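PDB 3F7W: putative fructosamine-3-kinase, which probably acts as a kinase of the fructosamine kinase family, transferring phosphate to sugar-modified amines, although its true substrate has not been established. Local coordinates for residues A111-G116 against E220-M225; E147-P152 against A213-H218; L226-L231 against L257-P262; P246-E249 against A253-P256. One frame throughout, in Å; residues are numbered along the deposited sequence. Where two conformers were deposited one is given.

Interaction 1: A111-G116 against E220-M225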
loop_
_atom_site.group_PDB
_atom_site.type_symbol
_atom_site.label_atom_id
_atom_site.label_comp_id
_atom_site.label_asym_id
_atom_site.label_seq_id
_atom_site.Cartn_x
_atom_site.Cartn_y
_atom_site.Cartn_z
ATOM N N ALA A 111 -6.127 -13.994 4.530
ATOM C CA ALA A 111 -5.088 -14.642 5.344
ATOM C C ALA A 111 -3.971 -13.639 5.689
ATOM O O ALA A 111 -3.443 -13.638 6.795
ATOM C CB ALA A 111 -4.512 -15.855 4.620
HETATM N N MSE A 112 -3.654 -12.783 4.722
HETATM C CA MSE A 112 -2.649 -11.738 4.886
HETATM C C MSE A 112 -3.080 -10.811 6.027
HETATM O O MSE A 112 -2.319 -10.616 6.973
HETATM C CB MSE A 112 -2.461 -10.904 3.606
HETATM C CG MSE A 112 -1.438 -9.782 3.739
HETATM SE SE MSE A 112 -1.275 -8.813 2.075
HETATM C CE MSE A 112 -2.761 -7.602 2.457
ATOM N N HIS A 113 -4.289 -10.272 5.941
ATOM C CA HIS A 113 -4.805 -9.377 6.983
ATOM C C HIS A 113 -4.857 -10.030 8.373
ATOM O O HIS A 113 -4.462 -9.425 9.378
ATOM C CB HIS A 113 -6.200 -8.899 6.631
ATOM C CG HIS A 113 -6.241 -7.902 5.516
ATOM N ND1 HIS A 113 -7.403 -7.585 4.855
ATOM C CD2 HIS A 113 -5.270 -7.130 4.970
ATOM C CE1 HIS A 113 -7.154 -6.646 3.962
ATOM N NE2 HIS A 113 -5.857 -6.381 3.981
ATOM N N LEU A 114 -5.345 -11.262 8.419
ATOM C CA LEU A 114 -5.581 -11.958 9.692
ATOM C C LEU A 114 -4.325 -12.524 10.363
ATOM O O LEU A 114 -4.397 -13.028 11.487
ATOM C CB LEU A 114 -6.674 -13.019 9.512
ATOM C CG LEU A 114 -8.110 -12.496 9.769
ATOM C CD1 LEU A 114 -8.445 -11.187 9.032
ATOM C CD2 LEU A 114 -9.106 -13.551 9.389
ATOM N N ALA A 115 -3.183 -12.448 9.698
ATOM C CA ALA A 115 -1.899 -12.647 10.378
ATOM C C ALA A 115 -1.826 -11.704 11.589
ATOM O O ALA A 115 -1.244 -12.031 12.595
ATOM C CB ALA A 115 -0.752 -12.408 9.404
ATOM N N GLY A 116 -2.462 -10.536 11.479
ATOM C CA GLY A 116 -2.659 -9.654 12.612
ATOM C C GLY A 116 -1.425 -8.878 13.032
ATOM O O GLY A 116 -0.312 -9.171 12.626
ATOM N N GLU A 220 -10.308 -2.877 6.524
ATOM C CA GLU A 220 -11.206 -2.168 5.604
ATOM C C GLU A 220 -10.473 -1.169 4.707
ATOM O O GLU A 220 -10.926 -0.912 3.610
ATOM C CB GLU A 220 -12.378 -1.519 6.343
ATOM C CG GLU A 220 -13.399 -2.573 6.899
ATOM C CD GLU A 220 -14.528 -1.979 7.742
ATOM O OE1 GLU A 220 -14.932 -0.808 7.526
ATOM O OE2 GLU A 220 -15.032 -2.711 8.607
ATOM N N ALA A 221 -9.322 -0.641 5.160
ATOM C CA ALA A 221 -8.518 0.283 4.366
ATOM C C ALA A 221 -8.152 -0.322 3.025
ATOM O O ALA A 221 -8.335 0.300 1.982
ATOM C CB ALA A 221 -7.232 0.720 5.133
ATOM N N ASP A 222 -7.630 -1.541 3.039
ATOM C CA ASP A 222 -7.153 -2.161 1.786
ATOM C C ASP A 222 -8.314 -2.402 0.825
ATOM O O ASP A 222 -8.225 -2.133 -0.369
ATOM C CB ASP A 222 -6.425 -3.494 2.069
ATOM C CG ASP A 222 -4.926 -3.317 2.469
ATOM O OD1 ASP A 222 -4.363 -2.197 2.439
ATOM O OD2 ASP A 222 -4.309 -4.352 2.824
ATOM N N LEU A 223 -9.419 -2.910 1.357
ATOM C CA LEU A 223 -10.601 -3.174 0.539
ATOM C C LEU A 223 -11.210 -1.879 0.006
ATOM O O LEU A 223 -11.739 -1.852 -1.100
ATOM C CB LEU A 223 -11.628 -3.991 1.324
ATOM C CG LEU A 223 -11.459 -5.522 1.263
ATOM C CD1 LEU A 223 -10.007 -5.917 1.348
ATOM C CD2 LEU A 223 -12.269 -6.183 2.358
ATOM N N ALA A 224 -11.132 -0.810 0.791
ATOM C CA ALA A 224 -11.645 0.490 0.360
ATOM C C ALA A 224 -10.752 1.069 -0.750
ATOM O O ALA A 224 -11.242 1.754 -1.630
ATOM C CB ALA A 224 -11.741 1.462 1.531
HETATM N N MSE A 225 -9.455 0.782 -0.703
HETATM C CA MSE A 225 -8.537 1.241 -1.745
HETATM C C MSE A 225 -8.794 0.495 -3.044
HETATM O O MSE A 225 -8.719 1.087 -4.125
HETATM C CB MSE A 225 -7.068 1.100 -1.315
HETATM C CG MSE A 225 -6.078 1.675 -2.261
HETATM SE SE MSE A 225 -6.330 3.631 -2.373
HETATM C CE MSE A 225 -4.524 4.219 -2.981
#
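H113, in the last turns of helix 99-114, reaches across to D222 on helix 219-229 in a histidine-carboxylate hydrogen bond, set in the helical lobe of a protein-kinase-like fold. The bond runs from H113 NE2 to D222 OD2 over 2.8 Å, with an N-H...O angle of 160°. The oxygen lies almost in the imidazole plane and is approached on its anti side, somewhat out of the carboxylate plane. Ring and carboxylate are therefore not coplanar but turned 36° against each other. H113 CG stands anti to the carbonyl carbon (chi1 -73°), which carries the ring toward helix 219-229. The other ring nitrogen, ND1, is hydrogen-bonded to Y241 OH, so both ring nitrogens are engaged, which fixes the rotation of the ring.

The carboxylate is also engaged by backbone amides: OD2 takes H192 N and OD1 takes G193 N. These residues open the HGD sequence that corresponds to the catalytic-loop motif of protein kinases, where an aspartate of the following helix likewise grips the backbone of that loop. By this reading D222 probably braces the loop, while H113, one shell behind it, joins the two amides in holding the carboxylate's rotation; three bonds satisfy a buried acid.

Van der Waals contacts flank the bond. L223 CD1 sits near the ring edge, but L223 was deposited in two conformers and that touch is doubtful. Selenomethionine M112, bent at its third torsion, crosses the acid at about a right angle and brings its methyl CE to 3.6 Å from D222 OD2.

Interaction 2: E147-P152 against A213-H218; sequences EQRILP and AAHGGH
R149 and H215 meet from opposite directions, guanidinium edge against imidazole face, with the two planes 74° apart. R149 NH2 is held over the centre of the ring, 3.3 Å above its plane, and comes equally close to H215 CD2, at 3.3 Å. R149 NE stands 3.3 Å from H215 NE2.

Hydrogen bonds inside each segment set up this approach. H215 ND1 donates to A213 O across 2.8 Å, the oxygen lying nearly in the ring plane. This bond, together with a chi1 of 58° that wedges CG between the backbone N and the carbonyl carbon, fixes the rotation of the ring. On the arginine, NH1 donates to Q148 O at 3.0 Å, arriving from above the carbonyl plane. NH1 is shared with D134 O and NH2 is bonded to N135 OD1, so the buried guanidinium is positioned from several sides.

R149 projects from a wide, pi-type turn of helix 141-159, while H215 belongs to the passage between strand 206-209 and helix 219-229, in the position of the activation segment of protein kinases. M133 of strand 131-133 and F144 of helix 141-159 touch both side chains, and backbone bonds from H215 to I191 and from G217 to A189 join the passage to strand 189-191.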
loop_
_atom_site.group_PDB
_atom_site.type_symbol
_atom_site.label_atom_id
_atom_site.label_comp_id
_atom_site.label_asym_id
_atom_site.label_seq_id
_atom_site.Cartn_x
_atom_site.Cartn_y
_atom_site.Cartn_z
ATOM N N GLU A 147 -4.722 11.201 13.663
ATOM C CA GLU A 147 -3.473 11.896 13.974
ATOM C C GLU A 147 -2.313 11.505 13.050
ATOM O O GLU A 147 -1.432 12.331 12.768
ATOM C CB GLU A 147 -3.067 11.620 15.413
ATOM C CG GLU A 147 -4.099 12.079 16.443
ATOM C CD GLU A 147 -3.833 11.539 17.828
ATOM O OE1 GLU A 147 -2.672 11.289 18.153
ATOM O OE2 GLU A 147 -4.781 11.403 18.625
ATOM N N GLN A 148 -2.331 10.260 12.590
ATOM C CA GLN A 148 -1.241 9.697 11.763
ATOM C C GLN A 148 -1.586 9.396 10.298
ATOM O O GLN A 148 -0.670 9.215 9.481
ATOM C CB GLN A 148 -0.673 8.441 12.454
ATOM C CG GLN A 148 -0.048 8.834 13.796
ATOM C CD GLN A 148 0.451 7.680 14.654
ATOM O OE1 GLN A 148 0.382 7.790 15.871
ATOM N NE2 GLN A 148 0.987 6.591 14.037
ATOM N N ARG A 149 -2.877 9.328 9.956
ATOM C CA ARG A 149 -3.286 9.042 8.583
ATOM C C ARG A 149 -4.054 10.173 7.882
ATOM O O ARG A 149 -4.086 10.215 6.643
ATOM C CB ARG A 149 -4.055 7.714 8.509
ATOM C CG ARG A 149 -3.187 6.449 8.858
ATOM C CD ARG A 149 -2.136 6.187 7.793
ATOM N NE ARG A 149 -1.226 5.103 8.105
ATOM C CZ ARG A 149 -0.128 5.221 8.857
ATOM N NH1 ARG A 149 0.194 6.379 9.423
ATOM N NH2 ARG A 149 0.653 4.168 9.050
ATOM N N ILE A 150 -4.652 11.084 8.658
ATOM C CA ILE A 150 -5.453 12.173 8.089
ATOM C C ILE A 150 -4.788 13.531 8.278
ATOM O O ILE A 150 -4.496 14.216 7.291
ATOM C CB ILE A 150 -6.899 12.205 8.664
ATOM C CG1 ILE A 150 -7.638 10.893 8.353
ATOM C CG2 ILE A 150 -7.696 13.424 8.077
ATOM C CD1 ILE A 150 -7.767 10.585 6.860
ATOM N N LEU A 151 -4.572 13.929 9.529
ATOM C CA LEU A 151 -4.181 15.317 9.813
ATOM C C LEU A 151 -2.881 15.741 9.101
ATOM O O LEU A 151 -2.814 16.838 8.537
ATOM C CB LEU A 151 -4.107 15.578 11.325
ATOM C CG LEU A 151 -5.459 15.745 12.030
ATOM C CD1 LEU A 151 -5.354 15.820 13.584
ATOM C CD2 LEU A 151 -6.165 16.991 11.507
ATOM N N PRO A 152 -1.840 14.900 9.139
ATOM C CA PRO A 152 -0.599 15.336 8.490
ATOM C C PRO A 152 -0.754 15.709 6.998
ATOM O O PRO A 152 -0.197 16.725 6.562
ATOM C CB PRO A 152 0.367 14.158 8.739
ATOM C CG PRO A 152 -0.181 13.458 9.914
ATOM C CD PRO A 152 -1.683 13.595 9.797
ATOM N N ALA A 213 2.932 -0.109 1.466
ATOM C CA ALA A 213 3.230 0.864 2.522
ATOM C C ALA A 213 2.708 0.181 3.814
ATOM O O ALA A 213 1.745 0.605 4.461
ATOM C CB ALA A 213 2.540 2.218 2.248
ATOM N N ALA A 214 3.342 -0.943 4.152
ATOM C CA ALA A 214 2.755 -1.929 5.038
ATOM C C ALA A 214 2.757 -1.456 6.493
ATOM O O ALA A 214 3.720 -0.850 6.973
ATOM C CB ALA A 214 3.463 -3.310 4.905
ATOM N N HIS A 215 1.658 -1.746 7.191
ATOM C CA HIS A 215 1.578 -1.452 8.609
ATOM C C HIS A 215 0.386 -2.132 9.228
ATOM O O HIS A 215 -0.437 -2.733 8.511
ATOM C CB HIS A 215 1.509 0.077 8.852
ATOM C CG HIS A 215 0.350 0.773 8.184
ATOM N ND1 HIS A 215 0.360 1.089 6.845
ATOM C CD2 HIS A 215 -0.833 1.231 8.664
ATOM C CE1 HIS A 215 -0.751 1.728 6.526
ATOM N NE2 HIS A 215 -1.493 1.844 7.610
ATOM N N GLY A 216 0.309 -2.046 10.558
ATOM C CA GLY A 216 -0.894 -2.414 11.296
ATOM C C GLY A 216 -1.945 -1.356 11.060
ATOM O O GLY A 216 -1.740 -0.188 11.390
ATOM N N GLY A 217 -3.063 -1.766 10.472
ATOM C CA GLY A 217 -4.102 -0.825 10.018
ATOM C C GLY A 217 -5.443 -1.509 10.094
ATOM O O GLY A 217 -5.529 -2.685 10.479
ATOM N N HIS A 218 -6.494 -0.786 9.736
ATOM C CA HIS A 218 -7.795 -1.387 9.632
ATOM C C HIS A 218 -7.861 -2.128 8.315
ATOM O O HIS A 218 -7.572 -1.566 7.267
ATOM C CB HIS A 218 -8.889 -0.318 9.712
ATOM C CG HIS A 218 -10.207 -0.855 10.139
ATOM N ND1 HIS A 218 -10.855 -1.873 9.462
ATOM C CD2 HIS A 218 -10.989 -0.541 11.198
ATOM C CE1 HIS A 218 -12.000 -2.132 10.072
ATOM N NE2 HIS A 218 -12.110 -1.333 11.122
#

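Interaction 3: L226-L231 against L257-P262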
loop_
_atom_site.group_PDB
_atom_site.type_symbol
_atom_site.label_atom_id
_atom_site.label_comp_id
_atom_site.label_asym_id
_atom_site.label_seq_id
_atom_site.Cartn_x
_atom_site.Cartn_y
_atom_site.Cartn_z
ATOM N N LEU A 226 -9.078 -0.803 -2.948
ATOM C CA LEU A 226 -9.483 -1.574 -4.145
ATOM C C LEU A 226 -10.724 -0.949 -4.791
ATOM O O LEU A 226 -10.813 -0.810 -6.013
ATOM C CB LEU A 226 -9.725 -3.045 -3.801
ATOM C CG LEU A 226 -8.470 -3.853 -3.449
ATOM C CD1 LEU A 226 -8.917 -5.245 -2.935
ATOM C CD2 LEU A 226 -7.514 -3.936 -4.677
ATOM N N ALA A 227 -11.664 -0.518 -3.956
ATOM C CA ALA A 227 -12.875 0.087 -4.419
ATOM C C ALA A 227 -12.627 1.489 -4.995
ATOM O O ALA A 227 -13.218 1.836 -5.996
ATOM C CB ALA A 227 -13.936 0.126 -3.267
ATOM N N LEU A 228 -11.751 2.273 -4.373
ATOM C CA LEU A 228 -11.595 3.674 -4.742
ATOM C C LEU A 228 -11.262 3.855 -6.230
ATOM O O LEU A 228 -11.884 4.664 -6.917
ATOM C CB LEU A 228 -10.545 4.317 -3.871
ATOM C CG LEU A 228 -10.244 5.810 -4.070
ATOM C CD1 LEU A 228 -11.501 6.617 -3.940
ATOM C CD2 LEU A 228 -9.230 6.274 -3.034
ATOM N N PHE A 229 -10.265 3.131 -6.720
ATOM C CA PHE A 229 -9.890 3.218 -8.145
ATOM C C PHE A 229 -10.355 1.998 -8.932
ATOM O O PHE A 229 -10.086 1.863 -10.130
ATOM C CB PHE A 229 -8.393 3.450 -8.289
ATOM C CG PHE A 229 -7.947 4.710 -7.615
ATOM C CD1 PHE A 229 -8.063 5.927 -8.257
ATOM C CD2 PHE A 229 -7.488 4.677 -6.309
ATOM C CE1 PHE A 229 -7.709 7.099 -7.604
ATOM C CE2 PHE A 229 -7.115 5.838 -5.657
ATOM C CZ PHE A 229 -7.243 7.059 -6.327
ATOM N N GLY A 230 -11.094 1.132 -8.260
ATOM C CA GLY A 230 -11.724 -0.014 -8.912
ATOM C C GLY A 230 -10.728 -1.156 -9.075
ATOM O O GLY A 230 -9.520 -0.964 -8.945
ATOM N N LEU A 231 -11.258 -2.340 -9.380
ATOM C CA LEU A 231 -10.445 -3.537 -9.577
ATOM C C LEU A 231 -11.228 -4.491 -10.437
ATOM O O LEU A 231 -12.435 -4.623 -10.231
ATOM C CB LEU A 231 -10.180 -4.232 -8.249
ATOM C CG LEU A 231 -9.198 -5.414 -8.266
ATOM C CD1 LEU A 231 -7.742 -4.909 -8.375
ATOM C CD2 LEU A 231 -9.401 -6.326 -7.041
ATOM N N LEU A 257 -15.064 6.644 4.494
ATOM C CA LEU A 257 -14.236 6.981 5.654
ATOM C C LEU A 257 -12.825 6.504 5.426
ATOM O O LEU A 257 -11.863 7.253 5.605
ATOM C CB LEU A 257 -14.807 6.349 6.930
ATOM C CG LEU A 257 -13.994 6.513 8.220
ATOM C CD1 LEU A 257 -13.903 7.961 8.628
ATOM C CD2 LEU A 257 -14.603 5.642 9.334
ATOM N N HIS A 258 -12.714 5.248 5.001
ATOM C CA HIS A 258 -11.413 4.617 4.772
ATOM C C HIS A 258 -10.662 5.078 3.528
ATOM O O HIS A 258 -9.480 4.751 3.376
ATOM C CB HIS A 258 -11.557 3.103 4.748
ATOM C CG HIS A 258 -11.870 2.526 6.089
ATOM N ND1 HIS A 258 -10.933 2.449 7.093
ATOM C CD2 HIS A 258 -13.018 2.024 6.602
ATOM C CE1 HIS A 258 -11.486 1.923 8.168
ATOM N NE2 HIS A 258 -12.753 1.660 7.900
ATOM N N GLN A 259 -11.354 5.807 2.652
ATOM C CA GLN A 259 -10.771 6.378 1.459
ATOM C C GLN A 259 -10.203 7.780 1.682
ATOM O O GLN A 259 -9.525 8.320 0.809
ATOM C CB GLN A 259 -11.822 6.410 0.334
ATOM C CG GLN A 259 -12.185 5.011 -0.164
ATOM C CD GLN A 259 -13.291 4.959 -1.202
ATOM O OE1 GLN A 259 -14.115 5.872 -1.299
ATOM N NE2 GLN A 259 -13.354 3.850 -1.945
ATOM N N LEU A 260 -10.453 8.365 2.844
ATOM C CA LEU A 260 -9.992 9.727 3.100
ATOM C C LEU A 260 -8.470 9.829 3.142
ATOM O O LEU A 260 -7.897 10.757 2.570
ATOM C CB LEU A 260 -10.628 10.294 4.375
ATOM C CG LEU A 260 -12.155 10.487 4.295
ATOM C CD1 LEU A 260 -12.696 10.994 5.643
ATOM C CD2 LEU A 260 -12.577 11.418 3.156
ATOM N N HIS A 261 -7.815 8.853 3.771
ATOM C CA HIS A 261 -6.351 8.865 3.851
ATOM C C HIS A 261 -5.730 8.851 2.443
ATOM O O HIS A 261 -4.975 9.757 2.109
ATOM C CB HIS A 261 -5.821 7.694 4.706
ATOM C CG HIS A 261 -4.368 7.421 4.498
ATOM N ND1 HIS A 261 -3.381 8.319 4.877
ATOM C CD2 HIS A 261 -3.731 6.368 3.930
ATOM C CE1 HIS A 261 -2.198 7.820 4.546
ATOM N NE2 HIS A 261 -2.383 6.643 3.966
ATOM N N PRO A 262 -6.031 7.817 1.611
ATOM C CA PRO A 262 -5.418 7.815 0.273
ATOM C C PRO A 262 -5.761 9.028 -0.530
ATOM O O PRO A 262 -4.911 9.504 -1.282
ATOM C CB PRO A 262 -5.992 6.552 -0.395
ATOM C CG PRO A 262 -7.148 6.157 0.421
ATOM C CD PRO A 262 -6.834 6.609 1.821
HETATM O O HOH W 1 -15.467 3.662 -4.178
#
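L228 presses on Q259 and P262 where helix 219-229 packs against the kinked helix 251-270. Its CB lies 3.4 Å from Q259 NE2, nearly as close as the CA, so the amide nitrogen rests on the root of the side chain. With CG anti to the backbone N (chi1 -179°), the leucine fork is turned toward helix 251-270 and its branches part. CD1 goes to the amide carbon, 3.7 Å from Q259 CD, and stays 3.8 Å from Q259 OE1. CD2 heads the other way along that helix and meets the proline ring, 4.0 Å from P262 CG, in a purely apolar touch.

The glutamine comes in extended beyond CG and crosses the leucine at a slant. Its NE2 is 3.3 Å from L228 N, but both are donors; what draws NE2 so deep is A224 O, to which it is hydrogen-bonded. A water that accepts from Q259 NE2 at 3.1 Å donates a weak bond to A227 O, adding a bridge beside the direct bond. A leucine in place of Q259 would probably leave A224 O without its side-chain donor and the water without its donor from this helix.

Around the contact, A227 also touches L234 and R238 of helix 234-244, P262 packs on M225 one turn back on helix 219-229, and H261 and L260 on the same helix 251-270 meet I150 of helix 141-159.

Interaction 4: P246-E249 against A253-P256; sequences PLAE and ARIP
R254 fans its guanidinium against two consecutive carbonyls, A248 O and E249 O, of the loop just before its own helix. The straighter bond runs from R254 NH1 to E249 O, 2.9 Å long with an N-H...O angle of 163°, and that oxygen lies in the guanidinium plane. R254 NH2 donates to A248 O at 3.2 Å with a more bent angle of 138°, striking from above the carbonyl plane, and makes a further weak bond to E249 O. E249 O is thus held by both terminal nitrogens. The methyl of A248 adds a touch, its CB 3.7 Å from R254 NH2. E249 turns its CB away from 253-256, so the loop offers its backbone here and not its acid.

A bend at chi3 (-62°) swings the guanidinium off the line of the extended inner chain, letting one edge serve the loop while another faces E220 of helix 219-229. The salt bridge of R254 NH2 with E220 OE2 is its strongest polar link. A leucine in place of R254 would probably leave E220 without its charge mate and both loop carbonyls without a side-chain donor, leaving the A248-E249 part of the loop freer to move.

Farther out, the loop is fixed at its start: P246 O is bonded to R219 NH2, L247 N to N242 OD1, and the L247 side chain packs on R219, E220, L223 and Y241. These bonds brace the loop that connects helix 234-244 to helix 251-270 at the surface of the helical lobe, one arginine joining the buried acid E220 to two loop carbonyls and so tying the loop to helix 219-229.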
loop_
_atom_site.group_PDB
_atom_site.type_symbol
_atom_site.label_atom_id
_atom_site.label_comp_id
_atom_site.label_asym_id
_atom_site.label_seq_id
_atom_site.Cartn_x
_atom_site.Cartn_y
_atom_site.Cartn_z
ATOM N N PRO A 246 -15.267 -12.535 7.303
ATOM C CA PRO A 246 -16.339 -11.569 7.068
ATOM C C PRO A 246 -16.079 -10.218 7.717
ATOM O O PRO A 246 -15.734 -10.149 8.897
ATOM C CB PRO A 246 -17.576 -12.241 7.698
ATOM C CG PRO A 246 -17.033 -13.403 8.502
ATOM C CD PRO A 246 -15.806 -13.817 7.783
ATOM N N LEU A 247 -16.261 -9.159 6.944
ATOM C CA LEU A 247 -16.121 -7.820 7.457
ATOM C C LEU A 247 -17.248 -7.544 8.495
ATOM O O LEU A 247 -18.323 -8.152 8.451
ATOM C CB LEU A 247 -16.128 -6.811 6.297
ATOM C CG LEU A 247 -14.895 -6.789 5.376
ATOM C CD1 LEU A 247 -15.187 -5.961 4.157
ATOM C CD2 LEU A 247 -13.667 -6.239 6.090
ATOM N N ALA A 248 -16.981 -6.635 9.426
ATOM C CA ALA A 248 -17.958 -6.202 10.415
ATOM C C ALA A 248 -19.153 -5.562 9.729
ATOM O O ALA A 248 -19.026 -4.963 8.647
ATOM C CB ALA A 248 -17.324 -5.219 11.393
ATOM N N GLU A 249 -20.316 -5.721 10.352
ATOM C CA GLU A 249 -21.564 -5.216 9.818
ATOM C C GLU A 249 -21.429 -3.723 9.496
ATOM O O GLU A 249 -20.847 -2.968 10.282
ATOM C CB GLU A 249 -22.676 -5.446 10.875
ATOM C CG GLU A 249 -24.042 -5.048 10.452
ATOM C CD GLU A 249 -25.102 -5.377 11.505
ATOM O OE1 GLU A 249 -24.739 -5.692 12.669
ATOM O OE2 GLU A 249 -26.308 -5.317 11.160
ATOM N N ALA A 253 -21.023 1.036 4.095
ATOM C CA ALA A 253 -21.251 2.441 4.440
ATOM C C ALA A 253 -19.977 3.158 4.900
ATOM O O ALA A 253 -19.864 4.387 4.756
ATOM C CB ALA A 253 -22.333 2.557 5.534
ATOM N N ARG A 254 -19.043 2.398 5.476
ATOM C CA ARG A 254 -17.757 2.946 5.931
ATOM C C ARG A 254 -16.662 3.075 4.854
ATOM O O ARG A 254 -15.586 3.588 5.134
ATOM C CB ARG A 254 -17.212 2.110 7.092
ATOM C CG ARG A 254 -18.039 2.196 8.361
ATOM C CD ARG A 254 -17.335 1.510 9.540
ATOM N NE ARG A 254 -17.127 0.079 9.296
ATOM C CZ ARG A 254 -18.005 -0.878 9.583
ATOM N NH1 ARG A 254 -19.182 -0.590 10.146
ATOM N NH2 ARG A 254 -17.716 -2.136 9.305
ATOM N N ILE A 255 -16.935 2.631 3.634
ATOM C CA ILE A 255 -15.939 2.733 2.560
ATOM C C ILE A 255 -15.394 4.156 2.367
ATOM O O ILE A 255 -14.186 4.328 2.344
ATOM C CB ILE A 255 -16.416 2.084 1.241
ATOM C CG1 ILE A 255 -16.542 0.549 1.436
ATOM C CG2 ILE A 255 -15.445 2.439 0.081
ATOM C CD1 ILE A 255 -17.165 -0.171 0.291
ATOM N N PRO A 256 -16.252 5.185 2.224
ATOM C CA PRO A 256 -15.671 6.544 2.118
ATOM C C PRO A 256 -14.713 6.972 3.251
ATOM O O PRO A 256 -13.675 7.623 2.981
ATOM C CB PRO A 256 -16.907 7.462 2.087
ATOM C CG PRO A 256 -18.017 6.600 1.620
ATOM C CD PRO A 256 -17.715 5.196 2.069
#

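Overall arrangement
From the N terminus, the first loop to open is that of interaction 1, which brings the end of helix 99-114 to helix 219-229 across more than a hundred residues. Interaction 2, nested within it, closes just before it, joining helix 141-159 to the passage that leads directly into helix 219-229. Interaction 3 opens only after both have closed, linking the later part of helix 219-229 to helix 251-270, and the short closure of interaction 4 nests inside it; none cross. Helix 219-229 serves interactions 1 and 3, helix 251-270 interactions 3 and 4. E220 ties interaction 1 to interaction 4, and R149 O, bonded to H261 ND1, ties interaction 2 to interaction 3.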